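PDB 2B5W: glucose 1-dehydrogenase from Haloferax mediterranei, which catalyses the zinc-dependent oxidation of D-glucose and related aldose sugars to the lactone, using NADP+ in preference to NAD+ as electron acceptor. Local coordinates for residues T32-V37 with A143-L148; R137-Q142 with A311-F316. The protein carries 1 engineered substitution. All coordinates share one frame; numbering follows the deposited sequence.

Both contacts involve the loop between strand 135-137 and helix 149-164: contact 2 uses the end of the strand and the first part of the loop, 137-142, and contact 1 the part that follows, 143-148. Their centres lie 12 Å apart, and they touch where Leu145 CB packs on Phe316 CE2 and Gly146 CA on Ile138 CD1. Contact 1 is the more buried; it sets the loop against strand 27-37, near the catalytic zinc, with a phenylalanine on a glycine and an arginine bonded to a loop carbonyl. Contact 2 is partly buried and sets the loop against helix 306-318, where a neutral glutamine amide bonds to a helix carbonyl beside a phenylalanine ring and a threonine methyl.

Contact 1 of 2, residues T32-V37 with A143-L148; sequences TLRVGV and AELGFL
In the GroES-like domain of this zinc-containing alcohol dehydrogenase, strand 27-37 carries a classic beta bulge, Leu33 and Arg34 both facing Val66, and beside it runs the loop that leads to helix 149-164. Ala143 to Gly146 form a type I turn there, and Arg34 reaches over to it. Its chain is extended from CG to NE and brings Arg34 NH1 to Glu144 O at 2.8 Å, in a bent bond of 134° at the hydrogen, with the oxygen tilted out of the guanidinium plane. Glu144 CG lies 3.4 Å from Arg34 NH1, but the Glu144 carboxylate stays beyond salt-bridge range; Arg34 NE makes a salt bridge to Glu353 OE2. Replacing Arg34 by an alanine would probably leave Glu144 O without this donor and Glu353 without its charged mate. Phe147, in the short 3-10 turn of the loop, points its CB toward Gly36, further along the strand and close to the zinc ligand Glu64. A chi1 of 62° tucks the ring over its own backbone, and it spans from Gly36 to Arg34: Phe147 CD1 is 4.0 Å from Gly36 CA, Phe147 CD2 3.9 Å from Arg34 CB. A CB at Gly36 would come very near Phe147 CD1. Leu33 CD1 touches Ala143 CB at 4.3 Å, and Phe147 CB sits 3.5 Å from Gly36 N.

Contact 2 of 2, residues R137-Q142 with A311-F316; sequences RIPRSQ and AATVTF. With K (potassium ion), chain F.
Gln142 reaches across to helix 306-318 and meets both Thr313 and Phe316. Gln142 NE2 gives a hydrogen bond to Thr313 O at 3.0 Å, fairly straight at 153°, with the donor somewhat off the carbonyl plane. The other amide atom, Gln142 OE1, lies 3.4 Å from Thr313 CB and close to its methyl; it is buried here without a polar partner. The glutamine side chain runs antiparallel alongside Phe316: Gln142 CG lies 3.7 Å from Phe316 CD1 and Gln142 NE2 3.5 Å from the same carbon, the amide and ring planes 40° apart. Thr313 also receives the start of the loop segment on its methyl, with Ile138 CG2 3.7 Å from Thr313 CG2 and Pro139 CD 3.9 Å from it.

Several bonds set these groups in place. Thr313 OG1, placed by a chi1 of 69° between the backbone N and the carbonyl carbon, bonds back to Glu310 O, while CG2 is left to meet the loop. Thr313 O takes a second bond, from Thr317 OG1. On the loop side, Gln142 N bonds to Pro139 O and closes the short 3-10 turn from which the glutamine extends. Two residues along the helix, Thr315 OG1 binds a potassium ion at 2.8 Å and is hydrogen-bonded to Glu156 of helix 149-164. That helix also takes Gln142 and Ala312 on Ile149, while Ile138 packs on Ile82 and Val84 of strand 82-85, so Ile138, at the start of the loop, sits between strand 82-85 and helix 306-318.

Contact 1 of 2, residues T32-V37 with A143-L148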
ATOM      1  N   THR A  32      -2.820   3.505 -38.691  1.00 17.17           N
ATOM      2  CA  THR A  32      -1.677   3.345 -37.788  1.00 15.08           C
ATOM      3  C   THR A  32      -0.448   4.083 -38.282  1.00 15.66           C
ATOM      4  O   THR A  32      -0.074   3.972 -39.455  1.00 17.16           O
ATOM      5  CB  THR A  32      -1.370   1.871 -37.627  1.00 16.43           C
ATOM      6  OG1 THR A  32      -2.574   1.222 -37.194  1.00 17.65           O
ATOM      7  CG2 THR A  32      -0.329   1.637 -36.572  1.00 17.26           C
ATOM      8  N   LEU A  33       0.175   4.855 -37.389  1.00 14.87           N
ATOM      9  CA  LEU A  33       1.435   5.550 -37.697  1.00 15.27           C
ATOM     10  C   LEU A  33       2.580   4.666 -37.192  1.00 17.16           C
ATOM     11  O   LEU A  33       3.326   4.119 -37.984  1.00 17.17           O
ATOM     12  CB  LEU A  33       1.484   6.951 -37.069  1.00 14.55           C
ATOM     13  CG  LEU A  33       0.455   7.901 -37.653  1.00 15.32           C
ATOM     14  CD1 LEU A  33       0.304   9.082 -36.715  1.00 18.95           C
ATOM     15  CD2 LEU A  33       0.859   8.384 -39.014  1.00 18.35           C
ATOM     16  N   ARG A  34       2.717   4.518 -35.866  1.00 14.36           N
ATOM     17  CA  ARG A  34       3.778   3.715 -35.241  1.00 15.31           C
ATOM     18  C   ARG A  34       3.242   2.925 -34.076  1.00 14.71           C
ATOM     19  O   ARG A  34       2.318   3.367 -33.397  1.00 16.86           O
ATOM     20  CB  ARG A  34       4.921   4.611 -34.747  1.00 15.25           C
ATOM     21  CG  ARG A  34       5.712   5.250 -35.877  1.00 18.51           C
ATOM     22  CD  ARG A  34       6.632   6.363 -35.386  1.00 18.29           C
ATOM     23  NE  ARG A  34       7.490   6.791 -36.479  1.00 17.45           N
ATOM     24  CZ  ARG A  34       8.635   7.387 -36.302  1.00 17.49           C
ATOM     25  NH1 ARG A  34       9.029   7.737 -35.091  1.00 17.22           N
ATOM     26  NH2 ARG A  34       9.400   7.674 -37.371  1.00 21.17           N
ATOM     27  N   VAL A  35       3.817   1.755 -33.827  1.00 14.10           N
ATOM     28  CA  VAL A  35       3.458   0.926 -32.686  1.00 15.76           C
ATOM     29  C   VAL A  35       4.732   0.482 -32.006  1.00 18.04           C
ATOM     30  O   VAL A  35       5.647  -0.043 -32.640  1.00 15.32           O
ATOM     31  CB  VAL A  35       2.624  -0.309 -33.085  1.00 15.78           C
ATOM     32  CG1 VAL A  35       2.170  -1.053 -31.856  1.00 17.47           C
ATOM     33  CG2 VAL A  35       1.470   0.091 -33.944  1.00 16.43           C
ATOM     34  N   GLY A  36       4.846   0.755 -30.720  1.00 15.64           N
ATOM     35  CA  GLY A  36       5.975   0.359 -29.931  1.00 18.13           C
ATOM     36  C   GLY A  36       5.984  -1.099 -29.540  1.00 18.15           C
ATOM     37  O   GLY A  36       4.978  -1.796 -29.619  1.00 18.09           O
ATOM     38  N   VAL A  37       7.161  -1.561 -29.141  1.00 20.69           N
ATOM     39  CA  VAL A  37       7.386  -2.913 -28.639  1.00 20.43           C
ATOM     40  C   VAL A  37       7.937  -2.790 -27.219  1.00 18.45           C
ATOM     41  O   VAL A  37       8.750  -1.925 -26.924  1.00 21.58           O
ATOM     42  CB  VAL A  37       8.381  -3.625 -29.536  1.00 19.23           C
ATOM     43  CG1 VAL A  37       8.747  -5.001 -28.985  1.00 22.33           C
ATOM     44  CG2 VAL A  37       7.845  -3.752 -30.968  1.00 24.20           C
ATOM     45  N   ALA A 143       3.130  12.915 -32.501  1.00 16.87           N
ATOM     46  CA  ALA A 143       2.888  11.785 -33.392  1.00 14.26           C
ATOM     47  C   ALA A 143       4.126  10.928 -33.566  1.00 14.82           C
ATOM     48  O   ALA A 143       3.986   9.707 -33.582  1.00 16.84           O
ATOM     49  CB  ALA A 143       2.421  12.243 -34.724  1.00 16.87           C
ATOM     50  N   GLU A 144       5.290  11.549 -33.787  1.00 14.87           N
ATOM     51  CA  GLU A 144       6.518  10.801 -34.052  1.00 16.87           C
ATOM     52  C   GLU A 144       6.821   9.800 -32.953  1.00 15.53           C
ATOM     53  O   GLU A 144       7.150   8.640 -33.197  1.00 15.88           O
ATOM     54  CB  GLU A 144       7.705  11.775 -34.293  1.00 18.73           C
ATOM     55  CG  GLU A 144       9.044  11.088 -34.501  1.00 22.37           C
ATOM     56  CD  GLU A 144      10.241  12.016 -34.476  1.00 38.12           C
ATOM     57  OE1 GLU A 144      11.380  11.493 -34.384  1.00 37.35           O
ATOM     58  OE2 GLU A 144      10.047  13.245 -34.536  1.00 42.01           O
ATOM     59  N   LEU A 145       6.707  10.247 -31.707  1.00 14.91           N
ATOM     60  CA  LEU A 145       7.025   9.408 -30.566  1.00 14.39           C
ATOM     61  C   LEU A 145       5.769   9.049 -29.768  1.00 12.40           C
ATOM     62  O   LEU A 145       5.848   8.674 -28.570  1.00 14.67           O
ATOM     63  CB  LEU A 145       8.069  10.054 -29.687  1.00 13.12           C
ATOM     64  CG  LEU A 145       9.395  10.326 -30.361  1.00 16.17           C
ATOM     65  CD1 LEU A 145      10.364  10.951 -29.334  1.00 17.72           C
ATOM     66  CD2 LEU A 145       9.986   9.033 -30.971  1.00 19.68           C
ATOM     67  N   GLY A 146       4.634   9.007 -30.464  1.00 13.52           N
ATOM     68  CA  GLY A 146       3.351   8.823 -29.773  1.00 15.60           C
ATOM     69  C   GLY A 146       3.161   7.444 -29.178  1.00 13.57           C
ATOM     70  O   GLY A 146       2.298   7.254 -28.276  1.00 16.02           O
ATOM     71  N   PHE A 147       3.923   6.471 -29.662  1.00 14.42           N
ATOM     72  CA  PHE A 147       3.971   5.150 -29.073  1.00 13.75           C
ATOM     73  C   PHE A 147       4.517   5.124 -27.650  1.00 17.02           C
ATOM     74  O   PHE A 147       4.485   4.082 -27.040  1.00 17.30           O
ATOM     75  CB  PHE A 147       4.736   4.182 -29.991  1.00 15.84           C
ATOM     76  CG  PHE A 147       6.167   4.566 -30.209  1.00 14.52           C
ATOM     77  CD1 PHE A 147       7.175   4.131 -29.340  1.00 14.87           C
ATOM     78  CD2 PHE A 147       6.536   5.360 -31.290  1.00 12.71           C
ATOM     79  CE1 PHE A 147       8.481   4.530 -29.555  1.00 15.83           C
ATOM     80  CE2 PHE A 147       7.808   5.744 -31.477  1.00 14.64           C
ATOM     81  CZ  PHE A 147       8.792   5.334 -30.643  1.00 19.40           C
ATOM     82  N   LEU A 148       5.070   6.237 -27.161  1.00 14.16           N
ATOM     83  CA  LEU A 148       5.577   6.311 -25.805  1.00 13.77           C
ATOM     84  C   LEU A 148       4.490   6.758 -24.837  1.00 15.26           C
ATOM     85  O   LEU A 148       4.662   6.622 -23.625  1.00 15.32           O
ATOM     86  CB  LEU A 148       6.737   7.286 -25.690  1.00 14.05           C
ATOM     87  CG  LEU A 148       8.024   6.892 -26.415  1.00 13.46           C
ATOM     88  CD1 LEU A 148       9.066   7.959 -26.179  1.00 18.21           C
ATOM     89  CD2 LEU A 148       8.498   5.560 -25.973  1.00 16.19           C
TER

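Contact 2 of 2, residues R137-Q142 with A311-F316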
ATOM      1  N   ARG A 137      -6.870  11.945 -27.897  1.00 17.00           N
ATOM      2  CA  ARG A 137      -6.187  12.887 -28.750  1.00 16.97           C
ATOM      3  C   ARG A 137      -4.935  13.358 -28.044  1.00 15.04           C
ATOM      4  O   ARG A 137      -4.935  13.597 -26.831  1.00 18.18           O
ATOM      5  CB  ARG A 137      -7.097  14.091 -29.021  1.00 22.15           C
ATOM      6  CG  ARG A 137      -8.251  13.740 -29.970  1.00 23.08           C
ATOM      7  CD  ARG A 137      -9.376  14.790 -29.993  1.00 27.11           C
ATOM      8  NE  ARG A 137     -10.132  14.681 -28.768  1.00 27.13           N
ATOM      9  CZ  ARG A 137     -11.233  15.372 -28.476  1.00 30.82           C
ATOM     10  NH1 ARG A 137     -11.719  16.269 -29.313  1.00 35.83           N
ATOM     11  NH2 ARG A 137     -11.822  15.164 -27.313  1.00 30.18           N
ATOM     12  N   ILE A 138      -3.859  13.469 -28.820  1.00 17.87           N
ATOM     13  CA  ILE A 138      -2.590  13.970 -28.294  1.00 15.56           C
ATOM     14  C   ILE A 138      -2.132  15.105 -29.197  1.00 16.69           C
ATOM     15  O   ILE A 138      -2.525  15.214 -30.375  1.00 17.94           O
ATOM     16  CB  ILE A 138      -1.518  12.840 -28.202  1.00 15.95           C
ATOM     17  CG1 ILE A 138      -1.088  12.359 -29.587  1.00 18.58           C
ATOM     18  CG2 ILE A 138      -1.999  11.698 -27.349  1.00 15.45           C
ATOM     19  CD1 ILE A 138       0.147  11.446 -29.536  1.00 18.07           C
ATOM     20  N   PRO A 139      -1.202  15.918 -28.695  1.00 15.88           N
ATOM     21  CA  PRO A 139      -0.651  16.968 -29.566  1.00 19.03           C
ATOM     22  C   PRO A 139      -0.075  16.433 -30.880  1.00 18.72           C
ATOM     23  O   PRO A 139       0.568  15.364 -30.925  1.00 16.97           O
ATOM     24  CB  PRO A 139       0.423  17.620 -28.687  1.00 18.15           C
ATOM     25  CG  PRO A 139      -0.023  17.355 -27.303  1.00 18.75           C
ATOM     26  CD  PRO A 139      -0.614  15.926 -27.355  1.00 19.46           C
ATOM     27  N   ARG A 140      -0.299  17.152 -31.971  1.00 20.16           N
ATOM     28  CA  ARG A 140       0.184  16.692 -33.287  1.00 21.69           C
ATOM     29  C   ARG A 140       1.663  16.385 -33.304  1.00 19.83           C
ATOM     30  O   ARG A 140       2.135  15.473 -33.998  1.00 22.38           O
ATOM     31  CB  ARG A 140      -0.084  17.720 -34.404  1.00 29.60           C
ATOM     32  CG  ARG A 140      -1.504  18.007 -34.625  1.00 45.74           C
ATOM     33  CD  ARG A 140      -1.768  18.831 -35.874  1.00 65.78           C
ATOM     34  NE  ARG A 140      -3.067  18.489 -36.451  1.00 92.90           N
ATOM     35  CZ  ARG A 140      -3.293  17.446 -37.247  1.00119.92           C
ATOM     36  NH1 ARG A 140      -2.319  16.609 -37.606  1.00 63.53           N
ATOM     37  NH2 ARG A 140      -4.520  17.244 -37.691  1.00101.65           N
ATOM     38  N   SER A 141       2.447  17.184 -32.595  1.00 16.24           N
ATOM     39  CA  SER A 141       3.877  17.025 -32.547  1.00 14.43           C
ATOM     40  C   SER A 141       4.378  15.811 -31.753  1.00 15.40           C
ATOM     41  O   SER A 141       5.563  15.494 -31.758  1.00 16.83           O
ATOM     42  CB  SER A 141       4.576  18.267 -32.032  1.00 21.07           C
ATOM     43  OG  SER A 141       4.034  18.725 -30.798  1.00 17.46           O
ATOM     44  N   GLN A 142       3.471  15.162 -31.038  1.00 14.62           N
ATOM     45  CA  GLN A 142       3.767  13.893 -30.364  1.00 15.53           C
ATOM     46  C   GLN A 142       3.479  12.694 -31.242  1.00 14.60           C
ATOM     47  O   GLN A 142       3.605  11.562 -30.800  1.00 16.34           O
ATOM     48  CB  GLN A 142       3.004  13.828 -29.020  1.00 13.78           C
ATOM     49  CG  GLN A 142       3.602  14.865 -28.042  1.00 15.46           C
ATOM     50  CD  GLN A 142       2.907  14.941 -26.676  1.00 18.60           C
ATOM     51  OE1 GLN A 142       2.105  14.101 -26.352  1.00 15.42           O
ATOM     52  NE2 GLN A 142       3.254  15.971 -25.891  1.00 17.82           N
ATOM     53  N   ALA A 311      -2.256  12.861 -18.903  1.00 15.05           N
ATOM     54  CA  ALA A 311      -1.170  13.284 -18.042  1.00 14.49           C
ATOM     55  C   ALA A 311       0.152  12.995 -18.731  1.00 15.13           C
ATOM     56  O   ALA A 311       1.061  13.817 -18.698  1.00 15.01           O
ATOM     57  CB  ALA A 311      -1.237  12.610 -16.717  1.00 17.12           C
ATOM     58  N   ALA A 312       0.231  11.844 -19.398  1.00 16.51           N
ATOM     59  CA  ALA A 312       1.448  11.483 -20.160  1.00 17.17           C
ATOM     60  C   ALA A 312       1.843  12.500 -21.194  1.00 15.22           C
ATOM     61  O   ALA A 312       3.039  12.710 -21.421  1.00 15.80           O
ATOM     62  CB  ALA A 312       1.281  10.100 -20.829  1.00 15.87           C
ATOM     63  N   THR A 313       0.879  13.139 -21.882  1.00 13.94           N
ATOM     64  CA  THR A 313       1.214  14.155 -22.860  1.00 13.79           C
ATOM     65  C   THR A 313       1.957  15.336 -22.260  1.00 16.15           C
ATOM     66  O   THR A 313       2.870  15.901 -22.883  1.00 17.74           O
ATOM     67  CB  THR A 313       0.028  14.658 -23.721  1.00 18.05           C
ATOM     68  OG1 THR A 313      -0.921  15.436 -22.913  1.00 16.67           O
ATOM     69  CG2 THR A 313      -0.725  13.482 -24.334  1.00 16.98           C
ATOM     70  N   VAL A 314       1.535  15.759 -21.059  1.00 14.76           N
ATOM     71  CA  VAL A 314       2.182  16.846 -20.374  1.00 14.58           C
ATOM     72  C   VAL A 314       3.588  16.429 -19.889  1.00 14.03           C
ATOM     73  O   VAL A 314       4.554  17.165 -20.070  1.00 17.45           O
ATOM     74  CB  VAL A 314       1.278  17.299 -19.185  1.00 16.92           C
ATOM     75  CG1 VAL A 314       1.980  18.342 -18.316  1.00 21.69           C
ATOM     76  CG2 VAL A 314      -0.024  17.892 -19.703  1.00 16.37           C
ATOM     77  N   THR A 315       3.676  15.243 -19.314  1.00 13.07           N
ATOM     78  CA  THR A 315       4.960  14.742 -18.855  1.00 14.58           C
ATOM     79  C   THR A 315       5.939  14.606 -20.013  1.00 13.69           C
ATOM     80  O   THR A 315       7.108  14.982 -19.917  1.00 14.95           O
ATOM     81  CB  THR A 315       4.759  13.437 -18.147  1.00 17.06           C
ATOM     82  OG1 THR A 315       4.002  13.648 -16.937  1.00 16.55           O
ATOM     83  CG2 THR A 315       6.132  12.811 -17.714  1.00 19.90           C
ATOM     84  N   PHE A 316       5.449  14.113 -21.157  1.00 14.28           N
ATOM     85  CA  PHE A 316       6.299  13.994 -22.351  1.00 15.42           C
ATOM     86  C   PHE A 316       7.030  15.287 -22.706  1.00 13.89           C
ATOM     87  O   PHE A 316       8.214  15.290 -23.004  1.00 17.06           O
ATOM     88  CB  PHE A 316       5.434  13.551 -23.524  1.00 16.61           C
ATOM     89  CG  PHE A 316       6.182  13.389 -24.823  1.00 16.47           C
ATOM     90  CD1 PHE A 316       6.417  14.432 -25.619  1.00 16.50           C
ATOM     91  CD2 PHE A 316       6.534  12.124 -25.249  1.00 19.63           C
ATOM     92  CE1 PHE A 316       7.112  14.276 -26.819  1.00 20.21           C
ATOM     93  CE2 PHE A 316       7.193  11.946 -26.455  1.00 21.33           C
ATOM     94  CZ  PHE A 316       7.458  13.018 -27.225  1.00 17.05           C
TER
HETATM   95  K     K F 903       4.685  14.785 -14.438  1.00 26.83           K